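Local coordinates for receptor-like protein kinase ANXUR1 (Arabidopsis thaliana, PDB 6FIG), which probably acts as a cell-surface receptor kinase in plant reproduction, phosphorylating serine and threonine residues and carrying a tandem malectin-like ectodomain, at residues A99-A110 against Y121-A129. Numbering follows the deposited sequence.
Sequences ANDVTLLSNFSA and YLVKEYSLA. With NAG (2-acetamido-2-deoxy-beta-D-glucopyranose), chain C.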
loop_
_atom_site.group_PDB
_atom_site.type_symbol
_atom_site.label_atom_id
_atom_site.label_comp_id
_atom_site.label_asym_id
_atom_site.label_seq_id
_atom_site.Cartn_x
_atom_site.Cartn_y
_atom_site.Cartn_z
ATOM N N ALA A 99 -6.119 3.265 24.589
ATOM C CA ALA A 99 -5.990 4.067 23.368
ATOM C C ALA A 99 -7.043 5.143 23.464
ATOM O O ALA A 99 -8.255 4.877 23.365
ATOM C CB ALA A 99 -6.176 3.229 22.112
ATOM N N ASN A 100 -6.572 6.362 23.668
ATOM C CA ASN A 100 -7.390 7.457 24.108
ATOM C C ASN A 100 -8.221 7.018 25.331
ATOM O O ASN A 100 -7.634 6.591 26.335
ATOM C CB ASN A 100 -8.133 8.081 22.924
ATOM C CG ASN A 100 -7.182 8.821 21.967
ATOM O OD1 ASN A 100 -5.984 8.923 22.228
ATOM N ND2 ASN A 100 -7.722 9.362 20.865
ATOM N N ASP A 101 -9.538 7.065 25.242
ATOM C CA ASP A 101 -10.388 6.713 26.373
ATOM C C ASP A 101 -10.856 5.229 26.350
ATOM O O ASP A 101 -11.733 4.874 27.127
ATOM C CB ASP A 101 -11.595 7.673 26.449
ATOM C CG ASP A 101 -12.538 7.587 25.240
ATOM O OD1 ASP A 101 -13.641 8.191 25.331
ATOM O OD2 ASP A 101 -12.228 6.949 24.201
ATOM N N VAL A 102 -10.262 4.386 25.496
ATOM C CA VAL A 102 -10.694 2.978 25.340
ATOM C C VAL A 102 -9.659 2.076 26.030
ATOM O O VAL A 102 -8.475 2.124 25.681
ATOM C CB VAL A 102 -10.834 2.582 23.838
ATOM C CG1 VAL A 102 -11.386 1.169 23.698
ATOM C CG2 VAL A 102 -11.755 3.555 23.089
ATOM N N THR A 103 -10.086 1.266 26.985
ATOM C CA THR A 103 -9.209 0.270 27.585
ATOM C C THR A 103 -9.181 -0.972 26.715
ATOM O O THR A 103 -10.231 -1.593 26.465
ATOM C CB THR A 103 -9.628 -0.107 29.013
ATOM O OG1 THR A 103 -9.555 1.053 29.864
ATOM C CG2 THR A 103 -8.707 -1.190 29.576
ATOM N N LEU A 104 -7.997 -1.328 26.240
ATOM C CA LEU A 104 -7.790 -2.476 25.361
ATOM C C LEU A 104 -7.402 -3.702 26.144
ATOM O O LEU A 104 -7.934 -4.804 25.913
ATOM C CB LEU A 104 -6.686 -2.172 24.330
ATOM C CG LEU A 104 -6.885 -0.871 23.558
ATOM C CD1 LEU A 104 -5.713 -0.626 22.635
ATOM C CD2 LEU A 104 -8.195 -0.833 22.793
ATOM N N LEU A 105 -6.432 -3.526 27.035
ATOM C CA LEU A 105 -5.877 -4.610 27.815
ATOM C C LEU A 105 -5.784 -4.165 29.256
ATOM O O LEU A 105 -5.515 -2.995 29.524
ATOM C CB LEU A 105 -4.497 -4.961 27.290
ATOM C CG LEU A 105 -4.429 -5.492 25.873
ATOM C CD1 LEU A 105 -2.977 -5.495 25.389
ATOM C CD2 LEU A 105 -5.041 -6.867 25.796
ATOM N N SER A 106 -5.995 -5.082 30.199
ATOM C CA SER A 106 -6.008 -4.761 31.627
ATOM C C SER A 106 -5.558 -5.999 32.376
ATOM O O SER A 106 -6.075 -7.094 32.108
ATOM C CB SER A 106 -7.399 -4.329 32.100
ATOM O OG SER A 106 -7.422 -4.026 33.494
ATOM N N ASN A 107 -4.575 -5.852 33.259
ATOM C CA ASN A 107 -3.957 -7.001 33.935
ATOM C C ASN A 107 -3.481 -8.085 32.956
ATOM O O ASN A 107 -3.547 -9.288 33.237
ATOM C CB ASN A 107 -4.951 -7.604 34.929
ATOM C CG ASN A 107 -4.293 -8.582 35.879
ATOM O OD1 ASN A 107 -3.273 -8.281 36.497
ATOM N ND2 ASN A 107 -4.873 -9.765 35.988
ATOM N N PHE A 108 -2.975 -7.637 31.821
ATOM C CA PHE A 108 -2.648 -8.501 30.694
ATOM C C PHE A 108 -1.320 -9.209 30.883
ATOM O O PHE A 108 -0.279 -8.559 31.057
ATOM C CB PHE A 108 -2.619 -7.662 29.428
ATOM C CG PHE A 108 -2.024 -8.354 28.236
ATOM C CD1 PHE A 108 -2.619 -9.503 27.717
ATOM C CD2 PHE A 108 -0.886 -7.835 27.611
ATOM C CE1 PHE A 108 -2.090 -10.130 26.611
ATOM C CE2 PHE A 108 -0.337 -8.473 26.505
ATOM C CZ PHE A 108 -0.957 -9.622 25.995
ATOM N N SER A 109 -1.365 -10.542 30.829
ATOM C CA SER A 109 -0.183 -11.391 30.872
ATOM C C SER A 109 0.003 -12.005 29.497
ATOM O O SER A 109 -0.712 -12.946 29.120
ATOM C CB SER A 109 -0.326 -12.508 31.905
ATOM O OG SER A 109 0.804 -13.382 31.864
ATOM N N ALA A 110 0.969 -11.490 28.755
ATOM C CA ALA A 110 1.341 -12.074 27.474
ATOM C C ALA A 110 1.836 -13.520 27.633
ATOM O O ALA A 110 1.514 -14.394 26.809
ATOM C CB ALA A 110 2.412 -11.235 26.808
ATOM N N TYR A 121 3.838 -16.012 20.158
ATOM C CA TYR A 121 3.631 -14.572 19.942
ATOM C C TYR A 121 2.135 -14.264 19.825
ATOM O O TYR A 121 1.333 -15.164 19.575
ATOM C CB TYR A 121 4.376 -14.122 18.678
ATOM C CG TYR A 121 3.905 -14.823 17.431
ATOM C CD1 TYR A 121 4.403 -16.075 17.085
ATOM C CD2 TYR A 121 2.926 -14.258 16.623
ATOM C CE1 TYR A 121 3.954 -16.737 15.955
ATOM C CE2 TYR A 121 2.465 -14.915 15.489
ATOM C CZ TYR A 121 2.987 -16.150 15.164
ATOM O OH TYR A 121 2.542 -16.813 14.042
ATOM N N LEU A 122 1.772 -12.998 20.011
ATOM C CA LEU A 122 0.374 -12.536 19.937
ATOM C C LEU A 122 0.305 -11.269 19.114
ATOM O O LEU A 122 1.199 -10.425 19.195
ATOM C CB LEU A 122 -0.177 -12.175 21.327
ATOM C CG LEU A 122 -0.090 -13.211 22.433
ATOM C CD1 LEU A 122 -0.443 -12.590 23.774
ATOM C CD2 LEU A 122 -0.981 -14.408 22.153
ATOM N N VAL A 123 -0.776 -11.123 18.345
ATOM C CA VAL A 123 -1.112 -9.864 17.715
ATOM C C VAL A 123 -2.544 -9.531 18.148
ATOM O O VAL A 123 -3.496 -10.260 17.818
ATOM C CB VAL A 123 -1.029 -9.899 16.180
ATOM C CG1 VAL A 123 -1.254 -8.505 15.609
ATOM C CG2 VAL A 123 0.295 -10.495 15.710
ATOM N N LYS A 124 -2.696 -8.473 18.920
ATOM C CA LYS A 124 -3.991 -7.975 19.325
ATOM C C LYS A 124 -4.379 -6.921 18.308
ATOM O O LYS A 124 -3.593 -6.035 18.013
ATOM C CB LYS A 124 -3.949 -7.349 20.721
ATOM C CG LYS A 124 -3.496 -8.262 21.845
ATOM C CD LYS A 124 -4.533 -9.279 22.232
ATOM C CE LYS A 124 -4.101 -9.957 23.528
ATOM N NZ LYS A 124 -5.085 -10.909 24.067
ATOM N N GLU A 125 -5.591 -6.995 17.748
ATOM C CA GLU A 125 -6.020 -6.053 16.747
ATOM C C GLU A 125 -7.350 -5.453 17.150
ATOM O O GLU A 125 -8.287 -6.205 17.529
ATOM C CB GLU A 125 -6.172 -6.738 15.386
ATOM C CG GLU A 125 -6.634 -5.810 14.277
ATOM C CD GLU A 125 -6.839 -6.519 12.963
ATOM O OE1 GLU A 125 -7.980 -6.924 12.730
ATOM O OE2 GLU A 125 -5.892 -6.653 12.157
ATOM N N TYR A 126 -7.448 -4.143 17.017
ATOM C CA TYR A 126 -8.620 -3.376 17.388
ATOM C C TYR A 126 -9.019 -2.475 16.242
ATOM O O TYR A 126 -8.175 -2.040 15.469
ATOM C CB TYR A 126 -8.334 -2.547 18.639
ATOM C CG TYR A 126 -7.808 -3.371 19.756
ATOM C CD1 TYR A 126 -8.680 -4.039 20.636
ATOM C CD2 TYR A 126 -6.445 -3.537 19.949
ATOM C CE1 TYR A 126 -8.197 -4.835 21.649
ATOM C CE2 TYR A 126 -5.951 -4.329 20.954
ATOM C CZ TYR A 126 -6.825 -4.983 21.808
ATOM O OH TYR A 126 -6.349 -5.796 22.790
ATOM N N SER A 127 -10.311 -2.168 16.148
ATOM C CA SER A 127 -10.818 -1.172 15.238
ATOM C C SER A 127 -11.453 -0.076 16.071
ATOM O O SER A 127 -12.473 -0.297 16.747
ATOM C CB SER A 127 -11.823 -1.725 14.232
ATOM O OG SER A 127 -12.305 -0.677 13.401
ATOM N N LEU A 128 -10.813 1.086 16.047
ATOM C CA LEU A 128 -11.166 2.203 16.915
ATOM C C LEU A 128 -12.042 3.193 16.177
ATOM O O LEU A 128 -11.649 3.714 15.119
ATOM C CB LEU A 128 -9.895 2.897 17.399
ATOM C CG LEU A 128 -8.910 1.989 18.151
ATOM C CD1 LEU A 128 -7.669 2.787 18.543
ATOM C CD2 LEU A 128 -9.564 1.346 19.373
ATOM N N ALA A 129 -13.219 3.481 16.729
ATOM C CA ALA A 129 -14.101 4.480 16.139
ATOM C C ALA A 129 -13.453 5.866 16.087
ATOM O O ALA A 129 -12.550 6.167 16.883
ATOM C CB ALA A 129 -15.427 4.552 16.904
HETATM C C1 NAG C . -4.389 -10.826 36.846
HETATM C C2 NAG C . -5.363 -11.052 37.992
HETATM C C3 NAG C . -4.995 -12.300 38.790
HETATM C C4 NAG C . -4.771 -13.497 37.872
HETATM C C5 NAG C . -3.747 -13.147 36.800
HETATM C C6 NAG C . -3.499 -14.278 35.803
HETATM C C7 NAG C . -6.263 -8.927 38.848
HETATM C C8 NAG C . -6.014 -7.797 39.802
HETATM N N2 NAG C . -5.331 -9.880 38.851
HETATM O O3 NAG C . -6.020 -12.592 39.743
HETATM O O4 NAG C . -4.284 -14.582 38.685
HETATM O O5 NAG C . -4.214 -12.011 36.072
HETATM O O6 NAG C . -4.694 -14.560 35.070
HETATM O O7 NAG C . -7.254 -8.956 38.150
HETATM O O HOH W 1 -8.313 -6.964 24.360
#
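Leu104 lies over one face of the Tyr126 ring: its CD2 sits 4.0 Å from the ring centroid and 15° off the normal, a CH-pi contact, while its CB rests 3.8 Å from Tyr126 CZ. At the same ring's edge, in plane, one water O lies within hydrogen-bonding distance of Leu104 O (2.7 Å) and Tyr126 OH (2.8 Å). The Phe108 ring has Ala110 N over the centre of one face and Leu105 CD1 toward the rim of the other, and Leu122 CD1 meets its edge at CZ (3.7 Å). A chi1 of 168° sets CG of Phe108 opposite the backbone N, and the ring reaches Leu122 and Lys124. Lys124, bent at chi2, passes CE obliquely by Phe108 CE1 (3.7 Å) and near Leu105 CD2. At the other end Ala99 CB touches Leu128 CD1. The axes of 102-105 and 122-128 approach to 9.3 Å at 161°, and two layers meet through side chains: strand 102-108, outermost within this chain in a five-stranded antiparallel sheet, and strand 122-128, paired with 73-80 and 185-192. Such facing sheets are characteristic of the beta-sandwich of malectin-like domains, here with glycosylated Asn107 at the chain's corner.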